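Long-range contact in ribonucleoside-diphosphate reductase small chain 2 (Saccharomyces cerevisiae, PDB 1JK0), which forms part of the small subunit of ribonucleotide reductase, which makes deoxyribonucleotides for DNA synthesis, and is required for its partner chain to fold and for assembly with large subunits: residues B[15-28]-B[169-181]. Numbering follows the deposited sequence.
Sequences RHDMKEAEKDEILL and SNDDSLYAERLVA
The N-terminal end of helix 175-188, with L174 as its N-cap residue, is covered by the short helix 13-21 and the irregular segment that follows it, and E22 supplies the central polar contact. The carboxylate oxygen E22 OE2 accepts the N-H of Y175 at 2.6 Å through its syn lone pair, and a water that donates to the same oxygen accepts from A176 N. Two first-turn amides, which have no helical carbonyl to bind, are thus served by one acid, one directly and one through the water; the helix dipole would probably favour its negative charge. Glutamate suits the place because its chain, extended beyond CG, spans the gap between the backbones.

L174 fills the apolar centre: CD1 lies among M18 CB, SD and CE, whereas CD2 rests against K19 CG. The flexible M18 chain bends at chi3 (115°), which lets CE reach both L174 CD1 and A176 CB. Past E22, branched L28 sets CD2 over the centre of the Y175 ring in a CH-pi contact, 3.4 Å from the centroid and 7° off the ring normal.

Long basic chains bridge the outer side. K19 NZ donates to D172 OD1 at 2.7 Å, meeting the oxygen nearly end-on. R15 stretches out with CG anti to the backbone N (chi1 179°) and bends at chi3, bringing D172 OD2 to its guanidinium edge in a long salt bridge. E177 OE1 lies over one guanidinium face, 3.4 Å from R15 NE, a purely electrostatic pairing; E177 OE2 accepts a hydrogen bond from L174 N, approached from above the carboxylate plane. Together these contacts, with side-chain capping at their heart, dock an N-terminal helix and its trailing segment on the ferritin-like helical bundle of the ribonucleotide reductase small chain.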
loop_
_atom_site.group_PDB
_atom_site.type_symbol
_atom_site.label_atom_id
_atom_site.label_comp_id
_atom_site.label_asym_id
_atom_site.label_seq_id
_atom_site.Cartn_x
_atom_site.Cartn_y
_atom_site.Cartn_z
ATOM N N ARG B 15 -35.669 -0.895 -1.331
ATOM C CA ARG B 15 -34.289 -1.334 -1.440
ATOM C C ARG B 15 -33.932 -1.421 -2.924
ATOM O O ARG B 15 -32.792 -1.187 -3.310
ATOM C CB ARG B 15 -34.100 -2.695 -0.772
ATOM C CG ARG B 15 -32.677 -3.222 -0.865
ATOM C CD ARG B 15 -32.507 -4.550 -0.136
ATOM N NE ARG B 15 -32.708 -4.420 1.307
ATOM C CZ ARG B 15 -32.546 -5.419 2.172
ATOM N NH1 ARG B 15 -32.179 -6.621 1.742
ATOM N NH2 ARG B 15 -32.758 -5.226 3.469
ATOM N N HIS B 16 -34.917 -1.751 -3.755
ATOM C CA HIS B 16 -34.696 -1.846 -5.202
ATOM C C HIS B 16 -34.333 -0.479 -5.799
ATOM O O HIS B 16 -33.545 -0.396 -6.748
ATOM C CB HIS B 16 -35.949 -2.374 -5.912
ATOM C CG HIS B 16 -35.855 -2.336 -7.407
ATOM N ND1 HIS B 16 -35.080 -3.220 -8.128
ATOM C CD2 HIS B 16 -36.398 -1.487 -8.312
ATOM C CE1 HIS B 16 -35.148 -2.915 -9.412
ATOM N NE2 HIS B 16 -35.939 -1.868 -9.552
ATOM N N ASP B 17 -34.923 0.580 -5.243
ATOM C CA ASP B 17 -34.679 1.941 -5.706
ATOM C C ASP B 17 -33.289 2.431 -5.313
ATOM O O ASP B 17 -32.594 3.062 -6.114
ATOM C CB ASP B 17 -35.740 2.889 -5.145
ATOM C CG ASP B 17 -37.126 2.620 -5.717
ATOM O OD1 ASP B 17 -38.047 3.417 -5.436
ATOM O OD2 ASP B 17 -37.300 1.615 -6.443
ATOM N N MET B 18 -32.884 2.141 -4.078
ATOM C CA MET B 18 -31.571 2.538 -3.592
ATOM C C MET B 18 -30.511 1.883 -4.485
ATOM O O MET B 18 -29.502 2.497 -4.830
ATOM C CB MET B 18 -31.398 2.096 -2.141
ATOM C CG MET B 18 -30.526 3.026 -1.318
ATOM S SD MET B 18 -30.455 2.635 0.457
ATOM C CE MET B 18 -28.760 2.209 0.625
ATOM N N LYS B 19 -30.749 0.633 -4.866
ATOM C CA LYS B 19 -29.824 -0.090 -5.732
ATOM C C LYS B 19 -29.609 0.679 -7.043
ATOM O O LYS B 19 -28.505 0.700 -7.586
ATOM C CB LYS B 19 -30.368 -1.487 -6.056
ATOM C CG LYS B 19 -30.621 -2.403 -4.855
ATOM C CD LYS B 19 -31.429 -3.641 -5.269
ATOM C CE LYS B 19 -31.726 -4.569 -4.090
ATOM N NZ LYS B 19 -30.529 -5.322 -3.607
ATOM N N GLU B 20 -30.661 1.304 -7.558
ATOM C CA GLU B 20 -30.538 2.043 -8.806
ATOM C C GLU B 20 -30.017 3.441 -8.535
ATOM O O GLU B 20 -29.476 4.101 -9.422
ATOM C CB GLU B 20 -31.890 2.143 -9.502
ATOM C CG GLU B 20 -31.832 1.815 -10.974
ATOM C CD GLU B 20 -31.499 0.351 -11.211
ATOM O OE1 GLU B 20 -32.234 -0.514 -10.679
ATOM O OE2 GLU B 20 -30.509 0.069 -11.926
ATOM N N ALA B 21 -30.196 3.888 -7.297
ATOM C CA ALA B 21 -29.761 5.212 -6.891
ATOM C C ALA B 21 -28.267 5.257 -6.571
ATOM O O ALA B 21 -27.620 6.280 -6.778
ATOM C CB ALA B 21 -30.573 5.682 -5.685
ATOM N N GLU B 22 -27.707 4.163 -6.071
ATOM C CA GLU B 22 -26.290 4.164 -5.748
ATOM C C GLU B 22 -25.420 4.679 -6.892
ATOM O O GLU B 22 -24.211 4.796 -6.745
ATOM C CB GLU B 22 -25.823 2.765 -5.349
ATOM C CG GLU B 22 -26.468 2.234 -4.097
ATOM C CD GLU B 22 -25.729 1.038 -3.533
ATOM O OE1 GLU B 22 -25.344 0.138 -4.312
ATOM O OE2 GLU B 22 -25.540 0.995 -2.303
ATOM N N LYS B 23 -26.024 4.994 -8.031
ATOM C CA LYS B 23 -25.246 5.485 -9.161
ATOM C C LYS B 23 -25.017 6.988 -9.071
ATOM O O LYS B 23 -24.035 7.504 -9.599
ATOM C CB LYS B 23 -25.952 5.141 -10.470
ATOM C CG LYS B 23 -25.010 4.784 -11.604
ATOM C CD LYS B 23 -25.756 3.974 -12.663
ATOM C CE LYS B 23 -24.852 3.551 -13.814
ATOM N NZ LYS B 23 -25.577 2.677 -14.780
ATOM N N ASP B 24 -25.923 7.690 -8.405
ATOM C CA ASP B 24 -25.785 9.133 -8.256
ATOM C C ASP B 24 -24.825 9.440 -7.123
ATOM O O ASP B 24 -24.450 10.596 -6.934
ATOM C CB ASP B 24 -27.131 9.809 -7.947
ATOM C CG ASP B 24 -28.248 9.331 -8.848
ATOM O OD1 ASP B 24 -27.960 9.018 -10.025
ATOM O OD2 ASP B 24 -29.413 9.282 -8.383
ATOM N N GLU B 25 -24.438 8.423 -6.353
ATOM C CA GLU B 25 -23.512 8.642 -5.243
ATOM C C GLU B 25 -22.124 8.997 -5.786
ATOM O O GLU B 25 -21.413 8.151 -6.335
ATOM C CB GLU B 25 -23.415 7.401 -4.349
ATOM C CG GLU B 25 -24.717 6.955 -3.673
ATOM C CD GLU B 25 -25.331 7.992 -2.724
ATOM O OE1 GLU B 25 -24.594 8.815 -2.139
ATOM O OE2 GLU B 25 -26.568 7.964 -2.549
ATOM N N ILE B 26 -21.760 10.265 -5.632
ATOM C CA ILE B 26 -20.478 10.792 -6.084
ATOM C C ILE B 26 -19.344 10.049 -5.389
ATOM O O ILE B 26 -18.236 9.947 -5.905
ATOM C CB ILE B 26 -20.368 12.297 -5.745
ATOM C CG1 ILE B 26 -20.285 12.480 -4.228
ATOM C CG2 ILE B 26 -21.588 13.040 -6.254
ATOM C CD1 ILE B 26 -20.115 13.912 -3.787
ATOM N N LEU B 27 -19.652 9.535 -4.206
ATOM C CA LEU B 27 -18.712 8.795 -3.378
ATOM C C LEU B 27 -18.302 7.506 -4.074
ATOM O O LEU B 27 -17.124 7.193 -4.178
ATOM C CB LEU B 27 -19.384 8.479 -2.040
ATOM C CG LEU B 27 -18.566 8.556 -0.754
ATOM C CD1 LEU B 27 -17.935 9.919 -0.629
ATOM C CD2 LEU B 27 -19.465 8.278 0.426
ATOM N N LEU B 28 -19.294 6.765 -4.551
ATOM C CA LEU B 28 -19.069 5.498 -5.241
ATOM C C LEU B 28 -18.794 5.745 -6.702
ATOM O O LEU B 28 -18.352 4.856 -7.425
ATOM C CB LEU B 28 -20.304 4.618 -5.128
ATOM C CG LEU B 28 -20.722 4.326 -3.695
ATOM C CD1 LEU B 28 -22.148 3.792 -3.692
ATOM C CD2 LEU B 28 -19.735 3.341 -3.069
ATOM N N SER B 169 -21.002 -9.683 2.704
ATOM C CA SER B 169 -20.673 -10.630 1.630
ATOM C C SER B 169 -21.835 -10.909 0.683
ATOM O O SER B 169 -21.646 -10.998 -0.532
ATOM C CB SER B 169 -20.170 -11.951 2.224
ATOM O OG SER B 169 -19.007 -11.751 3.012
ATOM N N ASN B 170 -23.032 -11.046 1.250
ATOM C CA ASN B 170 -24.244 -11.310 0.479
ATOM C C ASN B 170 -24.374 -10.360 -0.710
ATOM O O ASN B 170 -24.291 -9.142 -0.561
ATOM C CB ASN B 170 -25.475 -11.201 1.400
ATOM C CG ASN B 170 -26.782 -11.087 0.632
ATOM O OD1 ASN B 170 -26.958 -11.719 -0.408
ATOM N ND2 ASN B 170 -27.711 -10.290 1.152
ATOM N N ASP B 171 -24.570 -10.929 -1.895
ATOM C CA ASP B 171 -24.708 -10.136 -3.108
ATOM C C ASP B 171 -25.845 -9.131 -2.938
ATOM O O ASP B 171 -25.690 -7.944 -3.211
ATOM C CB ASP B 171 -24.993 -11.053 -4.304
ATOM C CG ASP B 171 -24.908 -10.322 -5.645
ATOM O OD1 ASP B 171 -25.791 -9.480 -5.932
ATOM O OD2 ASP B 171 -23.955 -10.587 -6.416
ATOM N N ASP B 172 -26.982 -9.613 -2.464
ATOM C CA ASP B 172 -28.140 -8.762 -2.271
ATOM C C ASP B 172 -27.950 -7.801 -1.101
ATOM O O ASP B 172 -28.621 -7.913 -0.071
ATOM C CB ASP B 172 -29.379 -9.632 -2.066
ATOM C CG ASP B 172 -30.624 -8.819 -1.823
ATOM O OD1 ASP B 172 -30.869 -7.850 -2.583
ATOM O OD2 ASP B 172 -31.359 -9.159 -0.871
ATOM N N SER B 173 -27.028 -6.858 -1.277
ATOM C CA SER B 173 -26.722 -5.851 -0.260
ATOM C C SER B 173 -26.418 -4.492 -0.892
ATOM O O SER B 173 -26.007 -4.415 -2.049
ATOM C CB SER B 173 -25.517 -6.293 0.572
ATOM O OG SER B 173 -24.363 -6.430 -0.242
ATOM N N LEU B 174 -26.621 -3.425 -0.126
ATOM C CA LEU B 174 -26.351 -2.069 -0.597
ATOM C C LEU B 174 -25.161 -1.470 0.148
ATOM O O LEU B 174 -24.904 -1.819 1.303
ATOM C CB LEU B 174 -27.574 -1.187 -0.385
ATOM C CG LEU B 174 -28.789 -1.468 -1.266
ATOM C CD1 LEU B 174 -29.959 -0.602 -0.805
ATOM C CD2 LEU B 174 -28.449 -1.182 -2.715
ATOM N N TYR B 175 -24.452 -0.558 -0.511
ATOM C CA TYR B 175 -23.271 0.088 0.061
ATOM C C TYR B 175 -23.511 0.686 1.440
ATOM O O TYR B 175 -22.738 0.451 2.377
ATOM C CB TYR B 175 -22.763 1.177 -0.881
ATOM C CG TYR B 175 -21.529 1.881 -0.373
ATOM C CD1 TYR B 175 -20.351 1.178 -0.144
ATOM C CD2 TYR B 175 -21.543 3.249 -0.099
ATOM C CE1 TYR B 175 -19.220 1.813 0.344
ATOM C CE2 TYR B 175 -20.415 3.893 0.387
ATOM C CZ TYR B 175 -19.256 3.167 0.606
ATOM O OH TYR B 175 -18.133 3.793 1.084
ATOM N N ALA B 176 -24.578 1.465 1.565
ATOM C CA ALA B 176 -24.894 2.081 2.840
ATOM C C ALA B 176 -25.025 0.995 3.893
ATOM O O ALA B 176 -24.533 1.147 5.006
ATOM C CB ALA B 176 -26.179 2.869 2.738
ATOM N N GLU B 177 -25.687 -0.103 3.534
ATOM C CA GLU B 177 -25.865 -1.213 4.456
ATOM C C GLU B 177 -24.520 -1.796 4.874
ATOM O O GLU B 177 -24.194 -1.828 6.070
ATOM C CB GLU B 177 -26.734 -2.295 3.821
ATOM C CG GLU B 177 -28.215 -1.948 3.824
ATOM C CD GLU B 177 -29.064 -2.950 3.063
ATOM O OE1 GLU B 177 -30.294 -2.740 3.001
ATOM O OE2 GLU B 177 -28.503 -3.933 2.525
ATOM N N ARG B 178 -23.741 -2.245 3.892
ATOM C CA ARG B 178 -22.425 -2.817 4.160
ATOM C C ARG B 178 -21.621 -1.887 5.061
ATOM O O ARG B 178 -20.809 -2.337 5.863
ATOM C CB ARG B 178 -21.651 -3.032 2.861
ATOM C CG ARG B 178 -22.377 -3.856 1.817
ATOM C CD ARG B 178 -21.404 -4.405 0.785
ATOM N NE ARG B 178 -21.101 -3.484 -0.309
ATOM C CZ ARG B 178 -21.927 -3.236 -1.317
ATOM N NH1 ARG B 178 -23.106 -3.835 -1.363
ATOM N NH2 ARG B 178 -21.565 -2.414 -2.292
ATOM N N LEU B 179 -21.837 -0.586 4.922
ATOM C CA LEU B 179 -21.122 0.369 5.751
ATOM C C LEU B 179 -21.538 0.196 7.208
ATOM O O LEU B 179 -20.695 0.002 8.078
ATOM C CB LEU B 179 -21.409 1.795 5.273
ATOM C CG LEU B 179 -20.234 2.666 4.821
ATOM C CD1 LEU B 179 -19.121 1.846 4.194
ATOM C CD2 LEU B 179 -20.764 3.679 3.842
ATOM N N VAL B 180 -22.840 0.241 7.474
ATOM C CA VAL B 180 -23.335 0.086 8.843
ATOM C C VAL B 180 -22.839 -1.231 9.466
ATOM O O VAL B 180 -22.414 -1.263 10.621
ATOM C CB VAL B 180 -24.882 0.140 8.884
ATOM C CG1 VAL B 180 -25.364 0.035 10.319
ATOM C CG2 VAL B 180 -25.374 1.444 8.265
ATOM N N ALA B 181 -22.880 -2.313 8.696
ATOM C CA ALA B 181 -22.406 -3.605 9.186
ATOM C C ALA B 181 -20.926 -3.511 9.528
ATOM O O ALA B 181 -20.490 -3.940 10.600
ATOM C CB ALA B 181 -22.617 -4.677 8.131
HETATM O O HOH W 1 -25.958 2.695 -0.438
#